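Glycoside Hydrolase (Bacteroides uniformis, PDB 5T99) is a family 2 glycoside hydrolase that binds the galactose mimic galacto-isofagomine and probably releases galactose from agarose-derived oligosaccharides in a human gut bacterium. Local coordinates at residues 610-616 / 629-635; 534-538 / 602-607; 647-652 / 677-681; 498-502 / 595-599. All blocks are in the same frame, centred on the assembly; numbering follows the deposited sequence.

Contact 1. Residues 610-616 / 629-635; sequences KPMVHIL and VYVYTNC
His614 pairs with Tyr632 and Leu616 with Tyr630 as hydrogen-bonded antiparallel pairs, Ile615 and Val631 being the non-hydrogen-bonded pair between them; strands 613-616 and 626-633 form a beta hairpin, and the axes of segments 613-616 and 629-633 approach to 4.7 Å at 163°. Before His614 and after Tyr632 side chains largely hold the backbone. Asn634 has CG wedged between its backbone N and carbonyl carbon (chi1 50°), which swings the amide across to the incoming chain. There OD1 accepts from Met612 N at 2.9 Å, and ND2 gives an almost straight bond (2.9 Å, 173°) to Lys610 O, from above its carbonyl plane; ND2 also bonds Thr608 O. If an alanine stood here, Met612 N and Lys610 O would probably be left without these mates and the 610-612 backbone would be less firmly held. Next to it, Thr633 OG1 donates to Met612 O at 2.6 Å and accepts from Cys635 N, closing an ST turn. On one side of the sheet Leu616 CD1 rests over a face of the Tyr632 ring, 4.0 Å from its centroid, while His614 stacks on Tyr601 and bonds Asp598. On the other, Val613 CG2 meets Val631 CG1 at 3.5 Å, against Val690 of strand 687-693. Apolar contacts thus line both faces of the hairpin, and at its ragged end an amide and a hydroxyl satisfy backbone groups that the ladder no longer pairs.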
loop_
_atom_site.group_PDB
_atom_site.type_symbol
_atom_site.label_atom_id
_atom_site.label_comp_id
_atom_site.label_asym_id
_atom_site.label_seq_id
_atom_site.Cartn_x
_atom_site.Cartn_y
_atom_site.Cartn_z
ATOM N N LYS A 610 3.407 -14.077 -19.755
ATOM C CA LYS A 610 2.831 -15.404 -19.628
ATOM C C LYS A 610 1.469 -15.453 -20.366
ATOM O O LYS A 610 0.571 -14.662 -20.054
ATOM C CB LYS A 610 2.687 -15.767 -18.152
ATOM C CG LYS A 610 2.350 -17.222 -17.899
ATOM C CD LYS A 610 2.201 -17.487 -16.409
ATOM C CE LYS A 610 1.780 -18.931 -16.148
ATOM N NZ LYS A 610 0.408 -19.228 -16.664
ATOM N N PRO A 611 1.324 -16.357 -21.366
ATOM C CA PRO A 611 0.143 -16.295 -22.238
ATOM C C PRO A 611 -1.176 -16.314 -21.473
ATOM O O PRO A 611 -1.342 -17.082 -20.540
ATOM C CB PRO A 611 0.290 -17.542 -23.110
ATOM C CG PRO A 611 1.764 -17.766 -23.171
ATOM C CD PRO A 611 2.258 -17.420 -21.801
ATOM N N MET A 612 -2.083 -15.424 -21.829
ATOM C CA MET A 612 -3.395 -15.376 -21.184
ATOM C C MET A 612 -4.458 -14.900 -22.169
ATOM O O MET A 612 -4.174 -14.425 -23.289
ATOM C CB MET A 612 -3.382 -14.500 -19.909
ATOM C CG MET A 612 -2.930 -13.045 -20.105
ATOM S SD MET A 612 -4.065 -11.904 -20.965
ATOM C CE MET A 612 -5.470 -11.913 -19.857
ATOM N N VAL A 613 -5.692 -15.061 -21.734
ATOM C CA VAL A 613 -6.828 -14.626 -22.497
ATOM C C VAL A 613 -7.952 -14.464 -21.485
ATOM O O VAL A 613 -8.031 -15.213 -20.498
ATOM C CB VAL A 613 -7.160 -15.626 -23.635
ATOM C CG1 VAL A 613 -7.677 -16.948 -23.079
ATOM C CG2 VAL A 613 -8.158 -15.027 -24.613
ATOM N N HIS A 614 -8.771 -13.447 -21.696
ATOM C CA HIS A 614 -9.901 -13.178 -20.815
ATOM C C HIS A 614 -11.042 -12.635 -21.658
ATOM O O HIS A 614 -10.809 -11.890 -22.617
ATOM C CB HIS A 614 -9.501 -12.192 -19.715
ATOM C CG HIS A 614 -10.647 -11.671 -18.906
ATOM N ND1 HIS A 614 -11.097 -12.297 -17.765
ATOM C CD2 HIS A 614 -11.411 -10.563 -19.054
ATOM C CE1 HIS A 614 -12.098 -11.606 -17.249
ATOM N NE2 HIS A 614 -12.306 -10.547 -18.013
ATOM N N ILE A 615 -12.258 -13.014 -21.282
ATOM C CA ILE A 615 -13.446 -12.734 -22.068
ATOM C C ILE A 615 -14.464 -12.018 -21.179
ATOM O O ILE A 615 -14.530 -12.253 -19.959
ATOM C CB ILE A 615 -14.016 -14.025 -22.719
ATOM C CG1 ILE A 615 -15.226 -13.703 -23.593
ATOM C CG2 ILE A 615 -14.392 -15.065 -21.671
ATOM C CD1 ILE A 615 -15.602 -14.820 -24.543
ATOM N N LEU A 616 -15.202 -11.104 -21.801
ATOM C CA LEU A 616 -16.310 -10.414 -21.159
ATOM C C LEU A 616 -17.355 -10.053 -22.231
ATOM O O LEU A 616 -16.986 -9.889 -23.401
ATOM C CB LEU A 616 -15.820 -9.195 -20.339
ATOM C CG LEU A 616 -14.980 -7.982 -20.793
ATOM C CD1 LEU A 616 -13.729 -8.356 -21.565
ATOM C CD2 LEU A 616 -15.797 -6.947 -21.545
ATOM N N VAL A 629 -18.789 -8.493 -27.417
ATOM C CA VAL A 629 -17.910 -9.402 -26.683
ATOM C C VAL A 629 -16.482 -8.944 -26.899
ATOM O O VAL A 629 -16.020 -8.844 -28.033
ATOM C CB VAL A 629 -18.105 -10.881 -27.108
ATOM C CG1 VAL A 629 -16.987 -11.778 -26.577
ATOM C CG2 VAL A 629 -19.450 -11.387 -26.608
ATOM N N TYR A 630 -15.803 -8.659 -25.790
ATOM C CA TYR A 630 -14.432 -8.165 -25.774
ATOM C C TYR A 630 -13.514 -9.267 -25.247
ATOM O O TYR A 630 -13.881 -10.015 -24.328
ATOM C CB TYR A 630 -14.352 -6.920 -24.892
ATOM C CG TYR A 630 -14.909 -5.626 -25.492
ATOM C CD1 TYR A 630 -14.849 -4.435 -24.767
ATOM C CD2 TYR A 630 -15.464 -5.571 -26.783
ATOM C CE1 TYR A 630 -15.342 -3.241 -25.286
ATOM C CE2 TYR A 630 -15.938 -4.381 -27.311
ATOM C CZ TYR A 630 -15.880 -3.220 -26.558
ATOM O OH TYR A 630 -16.364 -2.048 -27.075
ATOM N N VAL A 631 -12.347 -9.399 -25.868
ATOM C CA VAL A 631 -11.327 -10.331 -25.403
ATOM C C VAL A 631 -10.025 -9.571 -25.218
ATOM O O VAL A 631 -9.606 -8.823 -26.109
ATOM C CB VAL A 631 -11.126 -11.514 -26.378
ATOM C CG1 VAL A 631 -9.862 -12.313 -26.044
ATOM C CG2 VAL A 631 -12.348 -12.424 -26.359
ATOM N N TYR A 632 -9.406 -9.773 -24.050
ATOM C CA TYR A 632 -8.083 -9.223 -23.743
ATOM C C TYR A 632 -7.065 -10.365 -23.702
ATOM O O TYR A 632 -7.241 -11.330 -22.965
ATOM C CB TYR A 632 -8.108 -8.459 -22.408
ATOM C CG TYR A 632 -9.213 -7.410 -22.271
ATOM C CD1 TYR A 632 -9.640 -6.650 -23.364
ATOM C CD2 TYR A 632 -9.812 -7.160 -21.032
ATOM C CE1 TYR A 632 -10.639 -5.701 -23.231
ATOM C CE2 TYR A 632 -10.812 -6.204 -20.892
ATOM C CZ TYR A 632 -11.219 -5.481 -21.996
ATOM O OH TYR A 632 -12.205 -4.537 -21.868
ATOM N N THR A 633 -6.023 -10.264 -24.511
ATOM C CA THR A 633 -4.993 -11.286 -24.580
ATOM C C THR A 633 -3.655 -10.633 -24.899
ATOM O O THR A 633 -3.616 -9.560 -25.498
ATOM C CB THR A 633 -5.303 -12.348 -25.664
ATOM O OG1 THR A 633 -4.308 -13.387 -25.645
ATOM C CG2 THR A 633 -5.311 -11.737 -27.054
ATOM N N ASN A 634 -2.573 -11.302 -24.500
ATOM C CA ASN A 634 -1.214 -10.935 -24.918
ATOM C C ASN A 634 -0.724 -11.781 -26.096
ATOM O O ASN A 634 0.417 -11.638 -26.525
ATOM C CB ASN A 634 -0.220 -10.988 -23.746
ATOM C CG ASN A 634 -0.279 -12.291 -22.962
ATOM O OD1 ASN A 634 -1.034 -13.212 -23.301
ATOM N ND2 ASN A 634 0.515 -12.370 -21.892
ATOM N N CYS A 635 -1.587 -12.638 -26.635
ATOM C CA CYS A 635 -1.247 -13.474 -27.797
ATOM C C CYS A 635 -1.497 -12.768 -29.136
ATOM O O CYS A 635 -2.221 -11.785 -29.219
ATOM C CB CYS A 635 -2.034 -14.787 -27.751
ATOM S SG CYS A 635 -1.775 -15.748 -26.247
#

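Contact 2. Residues 534-538 / 602-607; sequences PDIEF and LYQSQW
The Phe538 ring is covered on both faces: Gln606 CG stands 3.6 Å from its centroid, only 3° off the normal, and over the opposite face, offset toward the rim, lies Pro534 O, one helical turn back in its own helix. Gln606 has CG anti to the backbone N (chi1 -173°) and then bends, laying its amide almost flat along the ring. Phe538 turns its edge to the face of Tyr603 in an offset edge-to-face pair, planes 88° apart, with CZ 3.6 Å from Tyr603 CD1; Tyr675 also meets Phe538 edge-to-face. Phe538 is a knob in the hole made by Leu602, Tyr603, Gln606 and Trp607; an alanine in its place would probably open a gap between the helices, costing Tyr603 the ring edge against its face and leaving Gln606 without the ring it lies on. Pro534 CB packs on Leu602 CD2 at 3.8 Å, and Pro534 CG touches Tyr603 OH. The nearly parallel helices 534-543 and 598-607 precede and follow barrel strand 549-552 in the chain, whose Glu550 and Ile552 border the aromatic cluster of Phe538, Tyr603 and Trp607.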
loop_
_atom_site.group_PDB
_atom_site.type_symbol
_atom_site.label_atom_id
_atom_site.label_comp_id
_atom_site.label_asym_id
_atom_site.label_seq_id
_atom_site.Cartn_x
_atom_site.Cartn_y
_atom_site.Cartn_z
ATOM N N PRO A 534 -7.733 2.897 -20.207
ATOM C CA PRO A 534 -6.319 2.484 -20.234
ATOM C C PRO A 534 -5.672 2.463 -21.626
ATOM O O PRO A 534 -4.465 2.733 -21.749
ATOM C CB PRO A 534 -6.361 1.071 -19.642
ATOM C CG PRO A 534 -7.526 1.091 -18.719
ATOM C CD PRO A 534 -8.546 1.994 -19.365
ATOM N N ASP A 535 -6.473 2.149 -22.645
ATOM C CA ASP A 535 -6.012 2.067 -24.045
ATOM C C ASP A 535 -5.328 3.375 -24.487
ATOM O O ASP A 535 -4.349 3.347 -25.237
ATOM C CB ASP A 535 -7.184 1.771 -25.022
ATOM C CG ASP A 535 -8.150 0.688 -24.518
ATOM O OD1 ASP A 535 -8.527 -0.225 -25.295
ATOM O OD2 ASP A 535 -8.561 0.768 -23.344
ATOM N N ILE A 536 -5.871 4.506 -24.024
ATOM C CA ILE A 536 -5.342 5.838 -24.342
ATOM C C ILE A 536 -3.945 6.036 -23.737
ATOM O O ILE A 536 -3.053 6.562 -24.412
ATOM C CB ILE A 536 -6.315 6.962 -23.868
ATOM C CG1 ILE A 536 -7.610 6.954 -24.693
ATOM C CG2 ILE A 536 -5.669 8.347 -23.910
ATOM C CD1 ILE A 536 -7.446 7.403 -26.137
ATOM N N GLU A 537 -3.748 5.620 -22.485
ATOM C CA GLU A 537 -2.412 5.729 -21.875
ATOM C C GLU A 537 -1.401 4.826 -22.597
ATOM O O GLU A 537 -0.301 5.278 -22.936
ATOM C CB GLU A 537 -2.434 5.413 -20.381
ATOM C CG GLU A 537 -1.170 5.847 -19.637
ATOM C CD GLU A 537 -0.920 7.345 -19.645
ATOM O OE1 GLU A 537 -1.897 8.128 -19.563
ATOM O OE2 GLU A 537 0.260 7.731 -19.712
ATOM N N PHE A 538 -1.789 3.573 -22.854
ATOM C CA PHE A 538 -0.922 2.630 -23.581
ATOM C C PHE A 538 -0.451 3.229 -24.900
ATOM O O PHE A 538 0.738 3.168 -25.227
ATOM C CB PHE A 538 -1.619 1.284 -23.875
ATOM C CG PHE A 538 -2.105 0.549 -22.652
ATOM C CD1 PHE A 538 -1.590 0.811 -21.371
ATOM C CD2 PHE A 538 -3.071 -0.427 -22.789
ATOM C CE1 PHE A 538 -2.062 0.135 -20.268
ATOM C CE2 PHE A 538 -3.544 -1.120 -21.681
ATOM C CZ PHE A 538 -3.042 -0.842 -20.422
ATOM N N LEU A 602 -7.246 -6.408 -18.784
ATOM C CA LEU A 602 -6.737 -5.457 -19.787
ATOM C C LEU A 602 -5.291 -5.060 -19.447
ATOM O O LEU A 602 -4.413 -5.110 -20.302
ATOM C CB LEU A 602 -7.639 -4.219 -19.889
ATOM C CG LEU A 602 -7.280 -3.164 -20.940
ATOM C CD1 LEU A 602 -7.271 -3.750 -22.340
ATOM C CD2 LEU A 602 -8.261 -2.006 -20.872
ATOM N N TYR A 603 -5.047 -4.711 -18.187
ATOM C CA TYR A 603 -3.677 -4.424 -17.738
ATOM C C TYR A 603 -2.754 -5.641 -17.816
ATOM O O TYR A 603 -1.641 -5.531 -18.330
ATOM C CB TYR A 603 -3.663 -3.791 -16.349
ATOM C CG TYR A 603 -4.031 -2.316 -16.387
ATOM C CD1 TYR A 603 -3.120 -1.359 -16.827
ATOM C CD2 TYR A 603 -5.288 -1.884 -15.989
ATOM C CE1 TYR A 603 -3.453 -0.015 -16.868
ATOM C CE2 TYR A 603 -5.630 -0.540 -16.017
ATOM C CZ TYR A 603 -4.718 0.393 -16.461
ATOM O OH TYR A 603 -5.066 1.720 -16.489
ATOM N N GLN A 604 -3.232 -6.795 -17.355
ATOM C CA GLN A 604 -2.466 -8.052 -17.441
ATOM C C GLN A 604 -2.073 -8.395 -18.896
ATOM O O GLN A 604 -0.941 -8.822 -19.148
ATOM C CB GLN A 604 -3.239 -9.207 -16.790
ATOM C CG GLN A 604 -2.394 -10.416 -16.437
ATOM C CD GLN A 604 -3.230 -11.551 -15.840
ATOM O OE1 GLN A 604 -4.194 -12.030 -16.467
ATOM N NE2 GLN A 604 -2.871 -11.985 -14.622
ATOM N N SER A 605 -2.985 -8.159 -19.842
ATOM C CA SER A 605 -2.702 -8.360 -21.274
ATOM C C SER A 605 -1.584 -7.467 -21.810
ATOM O O SER A 605 -0.902 -7.842 -22.757
ATOM C CB SER A 605 -3.966 -8.148 -22.121
ATOM O OG SER A 605 -4.272 -6.773 -22.329
ATOM N N GLN A 606 -1.427 -6.282 -21.226
ATOM C CA GLN A 606 -0.423 -5.303 -21.654
ATOM C C GLN A 606 0.916 -5.424 -20.912
ATOM O O GLN A 606 1.946 -5.056 -21.455
ATOM C CB GLN A 606 -0.995 -3.887 -21.452
ATOM C CG GLN A 606 -0.164 -2.728 -21.994
ATOM C CD GLN A 606 -0.008 -2.731 -23.508
ATOM O OE1 GLN A 606 -0.555 -3.590 -24.215
ATOM N NE2 GLN A 606 0.728 -1.747 -24.020
ATOM N N TRP A 607 0.891 -5.947 -19.685
ATOM C CA TRP A 607 2.027 -5.887 -18.758
ATOM C C TRP A 607 2.702 -7.212 -18.377
ATOM O O TRP A 607 3.679 -7.179 -17.645
ATOM C CB TRP A 607 1.565 -5.193 -17.470
ATOM C CG TRP A 607 1.369 -3.709 -17.593
ATOM C CD1 TRP A 607 1.717 -2.896 -18.645
ATOM C CD2 TRP A 607 0.835 -2.851 -16.589
ATOM N NE1 TRP A 607 1.415 -1.598 -18.352
ATOM C CE2 TRP A 607 0.881 -1.539 -17.093
ATOM C CE3 TRP A 607 0.331 -3.067 -15.299
ATOM C CZ2 TRP A 607 0.435 -0.447 -16.364
ATOM C CZ3 TRP A 607 -0.103 -1.973 -14.568
ATOM C CH2 TRP A 607 -0.048 -0.679 -15.107
#

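Contact 3. Residues 647-652 / 677-681; sequences LGKRVK and LSWDV
Trp679 NE1 donates to Gly648 O at 3.0 Å across the gap between two sheets of a beta sandwich. Strand 645-651 is an outer strand of the four-stranded sheet and strand 677-682 an outer strand of the three-stranded one, so the contact joins outer strands of the two sheets. The accepting oxygen lies in the indole plane, while the N-H arrives from above the carbonyl plane of Gly648; Leu647 O sits near the same ring edge. Over one indole face runs Arg650, whose chain turns about the CB-CG bond (chi2 136°) and slides across the ring. Its CD presses on Trp679 CE2 at 3.4 Å, and its guanidinium continues flat over the five-membered ring, planes 25° apart, in an off-centre cation-pi contact. Three weak bonds help to orient this group: NE to Ser678 O at 2.8 Å, NH2 to Lys649 O, and NH1 to a water that also accepts from Asp680 N. The absence of a CB at Gly648 matters here, because one would probably clash with Arg650 NH2 and press on Leu647 O. Apolar side chains fill in on both sides of the tryptophan. The Leu647 side chain lies nearly perpendicular to that of Val681, its CD1 3.9 Å from Val681 CG2. Toward the other end of the strands, Leu677 packs its two methyls on the backbone, with CD1 3.4 Å from Arg650 O and CD2 3.7 Å from Lys652 CA.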
loop_
_atom_site.group_PDB
_atom_site.type_symbol
_atom_site.label_atom_id
_atom_site.label_comp_id
_atom_site.label_asym_id
_atom_site.label_seq_id
_atom_site.Cartn_x
_atom_site.Cartn_y
_atom_site.Cartn_z
ATOM N N LEU A 647 -16.864 -17.881 -34.700
ATOM C CA LEU A 647 -17.367 -16.548 -35.043
ATOM C C LEU A 647 -16.285 -15.671 -35.648
ATOM O O LEU A 647 -16.501 -14.479 -35.828
ATOM C CB LEU A 647 -17.938 -15.861 -33.809
ATOM C CG LEU A 647 -19.138 -16.539 -33.148
ATOM C CD1 LEU A 647 -19.382 -15.948 -31.765
ATOM C CD2 LEU A 647 -20.383 -16.409 -34.005
ATOM N N GLY A 648 -15.127 -16.251 -35.963
ATOM C CA GLY A 648 -14.043 -15.524 -36.626
ATOM C C GLY A 648 -12.808 -15.297 -35.767
ATOM O O GLY A 648 -12.886 -15.167 -34.546
ATOM N N LYS A 649 -11.660 -15.283 -36.431
ATOM C CA LYS A 649 -10.389 -14.891 -35.836
ATOM C C LYS A 649 -10.357 -13.371 -35.721
ATOM O O LYS A 649 -10.990 -12.673 -36.513
ATOM C CB LYS A 649 -9.216 -15.346 -36.722
ATOM C CG LYS A 649 -8.779 -16.800 -36.533
ATOM C CD LYS A 649 -8.053 -17.408 -37.741
ATOM C CE LYS A 649 -7.185 -16.415 -38.521
ATOM N NZ LYS A 649 -6.282 -17.097 -39.491
ATOM N N ARG A 650 -9.623 -12.872 -34.731
ATOM C CA ARG A 650 -9.254 -11.459 -34.673
ATOM C C ARG A 650 -7.806 -11.280 -34.208
ATOM O O ARG A 650 -7.423 -11.731 -33.124
ATOM C CB ARG A 650 -10.242 -10.678 -33.809
ATOM C CG ARG A 650 -11.332 -9.997 -34.634
ATOM C CD ARG A 650 -12.682 -10.179 -34.003
ATOM N NE ARG A 650 -13.808 -9.790 -34.862
ATOM C CZ ARG A 650 -14.297 -10.520 -35.868
ATOM N NH1 ARG A 650 -15.347 -10.078 -36.541
ATOM N NH2 ARG A 650 -13.747 -11.678 -36.223
ATOM N N VAL A 651 -7.009 -10.633 -35.059
ATOM C CA VAL A 651 -5.578 -10.459 -34.822
ATOM C C VAL A 651 -5.365 -9.153 -34.055
ATOM O O VAL A 651 -5.883 -8.106 -34.452
ATOM C CB VAL A 651 -4.806 -10.448 -36.156
ATOM C CG1 VAL A 651 -3.308 -10.244 -35.929
ATOM C CG2 VAL A 651 -5.073 -11.736 -36.930
ATOM N N LYS A 652 -4.617 -9.218 -32.955
ATOM C CA LYS A 652 -4.326 -8.021 -32.157
ATOM C C LYS A 652 -3.402 -7.088 -32.936
ATOM O O LYS A 652 -2.424 -7.542 -33.526
ATOM C CB LYS A 652 -3.693 -8.390 -30.822
ATOM C CG LYS A 652 -3.774 -7.274 -29.807
ATOM C CD LYS A 652 -3.324 -7.748 -28.444
ATOM C CE LYS A 652 -3.309 -6.616 -27.442
ATOM N NZ LYS A 652 -2.662 -7.079 -26.191
ATOM N N LEU A 677 -9.856 -7.052 -28.505
ATOM C CA LEU A 677 -10.400 -7.797 -29.641
ATOM C C LEU A 677 -11.894 -7.887 -29.414
ATOM O O LEU A 677 -12.322 -8.082 -28.282
ATOM C CB LEU A 677 -9.810 -9.206 -29.718
ATOM C CG LEU A 677 -8.302 -9.358 -29.883
ATOM C CD1 LEU A 677 -7.936 -10.828 -29.887
ATOM C CD2 LEU A 677 -7.809 -8.692 -31.153
ATOM N N SER A 678 -12.691 -7.742 -30.470
ATOM C CA SER A 678 -14.143 -7.627 -30.292
ATOM C C SER A 678 -14.984 -8.353 -31.344
ATOM O O SER A 678 -14.627 -8.426 -32.521
ATOM C CB SER A 678 -14.556 -6.150 -30.238
ATOM O OG SER A 678 -14.013 -5.447 -31.335
ATOM N N TRP A 679 -16.117 -8.864 -30.878
ATOM C CA TRP A 679 -17.122 -9.513 -31.709
ATOM C C TRP A 679 -18.479 -8.930 -31.342
ATOM O O TRP A 679 -18.694 -8.546 -30.186
ATOM C CB TRP A 679 -17.147 -11.022 -31.427
ATOM C CG TRP A 679 -15.962 -11.799 -31.930
ATOM C CD1 TRP A 679 -15.904 -12.560 -33.060
ATOM C CD2 TRP A 679 -14.682 -11.927 -31.297
ATOM N NE1 TRP A 679 -14.663 -13.140 -33.179
ATOM C CE2 TRP A 679 -13.896 -12.772 -32.109
ATOM C CE3 TRP A 679 -14.122 -11.404 -30.124
ATOM C CZ2 TRP A 679 -12.575 -13.105 -31.789
ATOM C CZ3 TRP A 679 -12.814 -11.734 -29.805
ATOM C CH2 TRP A 679 -12.051 -12.580 -30.632
ATOM N N ASP A 680 -19.382 -8.869 -32.320
ATOM C CA ASP A 680 -20.800 -8.603 -32.069
ATOM C C ASP A 680 -21.557 -9.912 -32.240
ATOM O O ASP A 680 -21.679 -10.426 -33.355
ATOM C CB ASP A 680 -21.343 -7.532 -33.023
ATOM C CG ASP A 680 -21.187 -6.125 -32.472
ATOM O OD1 ASP A 680 -21.746 -5.828 -31.388
ATOM O OD2 ASP A 680 -20.512 -5.309 -33.135
ATOM N N VAL A 681 -22.062 -10.442 -31.127
ATOM C CA VAL A 681 -22.618 -11.788 -31.078
ATOM C C VAL A 681 -24.105 -11.715 -30.755
ATOM O O VAL A 681 -24.473 -11.166 -29.719
ATOM C CB VAL A 681 -21.908 -12.635 -29.997
ATOM C CG1 VAL A 681 -22.374 -14.088 -30.052
ATOM C CG2 VAL A 681 -20.394 -12.541 -30.164
HETATM O O HOH W 1 -18.124 -9.049 -35.111
#

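Contact 4. Residues 498-502 / 595-599; sequences CTSSR and LPKDR
Cys498 offers its carbonyl oxygen to one face of the Arg599 guanidinium, with O 3.3 Å from NH2 at an angle too poor for a hydrogen bond. Thr499 turns away, its side chain touching Phe587 of the ligand pocket. At Ser500 two cations converge: OG accepts from Arg599 NH2 at 2.9 Å, and the backbone O takes Lys597 NZ at 3.1 Å, from above its carbonyl plane. A water joins Ser500 OG to Arg599 N, weakly at the latter. This loop follows strand 490-495 of the TIM barrel, directly after the pocket residue Ser497, and meets the start of helix 598-607. Both cations have further partners: Lys597 NZ is salt-bridged to Asp557, while Arg599 bonds Asp524 and the Phe587 carbonyl. Arg502 ends the segment, its CD 3.5 Å from Leu595 CB. The chain kinks at chi3 (55°), which sets the guanidinium with Leu595 CD1 over the centre of one face, 3.7 Å from Arg502 CZ, while NE reaches Asp591 in a salt bridge.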
loop_
_atom_site.group_PDB
_atom_site.type_symbol
_atom_site.label_atom_id
_atom_site.label_comp_id
_atom_site.label_asym_id
_atom_site.label_seq_id
_atom_site.Cartn_x
_atom_site.Cartn_y
_atom_site.Cartn_z
ATOM N N CYS A 498 -10.318 5.657 -15.137
ATOM C CA CYS A 498 -11.447 4.919 -15.668
ATOM C C CYS A 498 -12.134 4.237 -14.488
ATOM O O CYS A 498 -11.482 3.800 -13.529
ATOM C CB CYS A 498 -10.945 3.876 -16.676
ATOM S SG CYS A 498 -12.215 2.991 -17.616
ATOM N N THR A 499 -13.456 4.175 -14.546
ATOM C CA THR A 499 -14.255 3.600 -13.476
ATOM C C THR A 499 -15.039 2.394 -13.980
ATOM O O THR A 499 -15.429 2.337 -15.153
ATOM C CB THR A 499 -15.227 4.646 -12.905
ATOM O OG1 THR A 499 -15.996 5.220 -13.971
ATOM C CG2 THR A 499 -14.453 5.742 -12.211
ATOM N N SER A 500 -15.276 1.448 -13.075
ATOM C CA SER A 500 -16.113 0.286 -13.351
ATOM C C SER A 500 -16.562 -0.383 -12.057
ATOM O O SER A 500 -15.943 -0.202 -11.005
ATOM C CB SER A 500 -15.377 -0.721 -14.233
ATOM O OG SER A 500 -14.173 -1.166 -13.643
ATOM N N SER A 501 -17.671 -1.111 -12.135
ATOM C CA SER A 501 -18.105 -2.010 -11.064
ATOM C C SER A 501 -17.857 -3.432 -11.558
ATOM O O SER A 501 -18.102 -3.723 -12.732
ATOM C CB SER A 501 -19.587 -1.808 -10.741
ATOM O OG SER A 501 -19.878 -0.453 -10.413
ATOM N N ARG A 502 -17.360 -4.301 -10.672
ATOM C CA ARG A 502 -17.042 -5.698 -11.012
ATOM C C ARG A 502 -18.265 -6.430 -11.542
ATOM O O ARG A 502 -19.294 -6.452 -10.875
ATOM C CB ARG A 502 -16.526 -6.459 -9.775
ATOM C CG ARG A 502 -16.049 -7.881 -10.074
ATOM C CD ARG A 502 -15.322 -8.509 -8.891
ATOM N NE ARG A 502 -16.132 -8.477 -7.679
ATOM C CZ ARG A 502 -17.173 -9.272 -7.423
ATOM N NH1 ARG A 502 -17.562 -10.208 -8.286
ATOM N NH2 ARG A 502 -17.840 -9.127 -6.278
ATOM N N LEU A 595 -11.137 -8.805 -5.540
ATOM C CA LEU A 595 -11.583 -9.551 -6.721
ATOM C C LEU A 595 -11.333 -8.740 -7.988
ATOM O O LEU A 595 -11.732 -7.576 -8.066
ATOM C CB LEU A 595 -13.055 -9.959 -6.607
ATOM C CG LEU A 595 -13.321 -10.991 -5.505
ATOM C CD1 LEU A 595 -14.810 -11.102 -5.225
ATOM C CD2 LEU A 595 -12.730 -12.351 -5.859
ATOM N N PRO A 596 -10.646 -9.343 -8.980
ATOM C CA PRO A 596 -10.304 -8.565 -10.171
ATOM C C PRO A 596 -11.545 -8.220 -11.002
ATOM O O PRO A 596 -12.434 -9.067 -11.174
ATOM C CB PRO A 596 -9.364 -9.504 -10.947
ATOM C CG PRO A 596 -9.773 -10.877 -10.536
ATOM C CD PRO A 596 -10.239 -10.758 -9.109
ATOM N N LYS A 597 -11.603 -6.983 -11.487
ATOM C CA LYS A 597 -12.598 -6.588 -12.477
ATOM C C LYS A 597 -12.015 -6.955 -13.820
ATOM O O LYS A 597 -10.862 -7.406 -13.895
ATOM C CB LYS A 597 -12.860 -5.090 -12.414
ATOM C CG LYS A 597 -13.328 -4.583 -11.059
ATOM C CD LYS A 597 -13.370 -3.061 -11.029
ATOM C CE LYS A 597 -13.553 -2.541 -9.604
ATOM N NZ LYS A 597 -13.410 -1.065 -9.457
ATOM N N ASP A 598 -12.778 -6.759 -14.892
ATOM C CA ASP A 598 -12.251 -7.034 -16.236
ATOM C C ASP A 598 -11.019 -6.172 -16.546
ATOM O O ASP A 598 -10.182 -6.574 -17.344
ATOM C CB ASP A 598 -13.306 -6.795 -17.318
ATOM C CG ASP A 598 -14.510 -7.693 -17.168
ATOM O OD1 ASP A 598 -14.336 -8.932 -17.120
ATOM O OD2 ASP A 598 -15.632 -7.141 -17.095
ATOM N N ARG A 599 -10.942 -4.998 -15.917
ATOM C CA ARG A 599 -9.847 -4.049 -16.092
ATOM C C ARG A 599 -8.486 -4.632 -15.721
ATOM O O ARG A 599 -7.498 -4.374 -16.409
ATOM C CB ARG A 599 -10.118 -2.779 -15.272
ATOM C CG ARG A 599 -9.166 -1.616 -15.559
ATOM C CD ARG A 599 -9.921 -0.339 -15.942
ATOM N NE ARG A 599 -11.034 -0.051 -15.033
ATOM C CZ ARG A 599 -10.908 0.405 -13.787
ATOM N NH1 ARG A 599 -9.711 0.670 -13.258
ATOM N NH2 ARG A 599 -12.004 0.610 -13.054
HETATM O O HOH W 2 -13.704 -3.321 -15.629
#

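How the contacts relate
Helix 598-607 is common to contacts 2 and 4, whose centres lie about 13 Å apart; Pro534 of contact 2 packs against both Cys498 and Arg599 of contact 4. After a short connection from that helix the chain enters strand 613-616 of contact 1, where His614 NE2 reaches back to Asp598 OD1 at 2.7 Å. Contact 1 in turn shares a sheet with contact 3, strands 626-633 and 677-682 being neighbours, with Val631 N 2.8 Å from Leu677 O, and Lys652 NZ meets Thr633 O at 2.7 Å. Contacts 3 and 4 do not touch: their centres are about 22 Å and their nearest atoms about 11 Å apart. The Thr499 side chain of contact 4 is about 7 Å from galacto-isofagomine, that of Tyr603 in contact 2 about 12 Å.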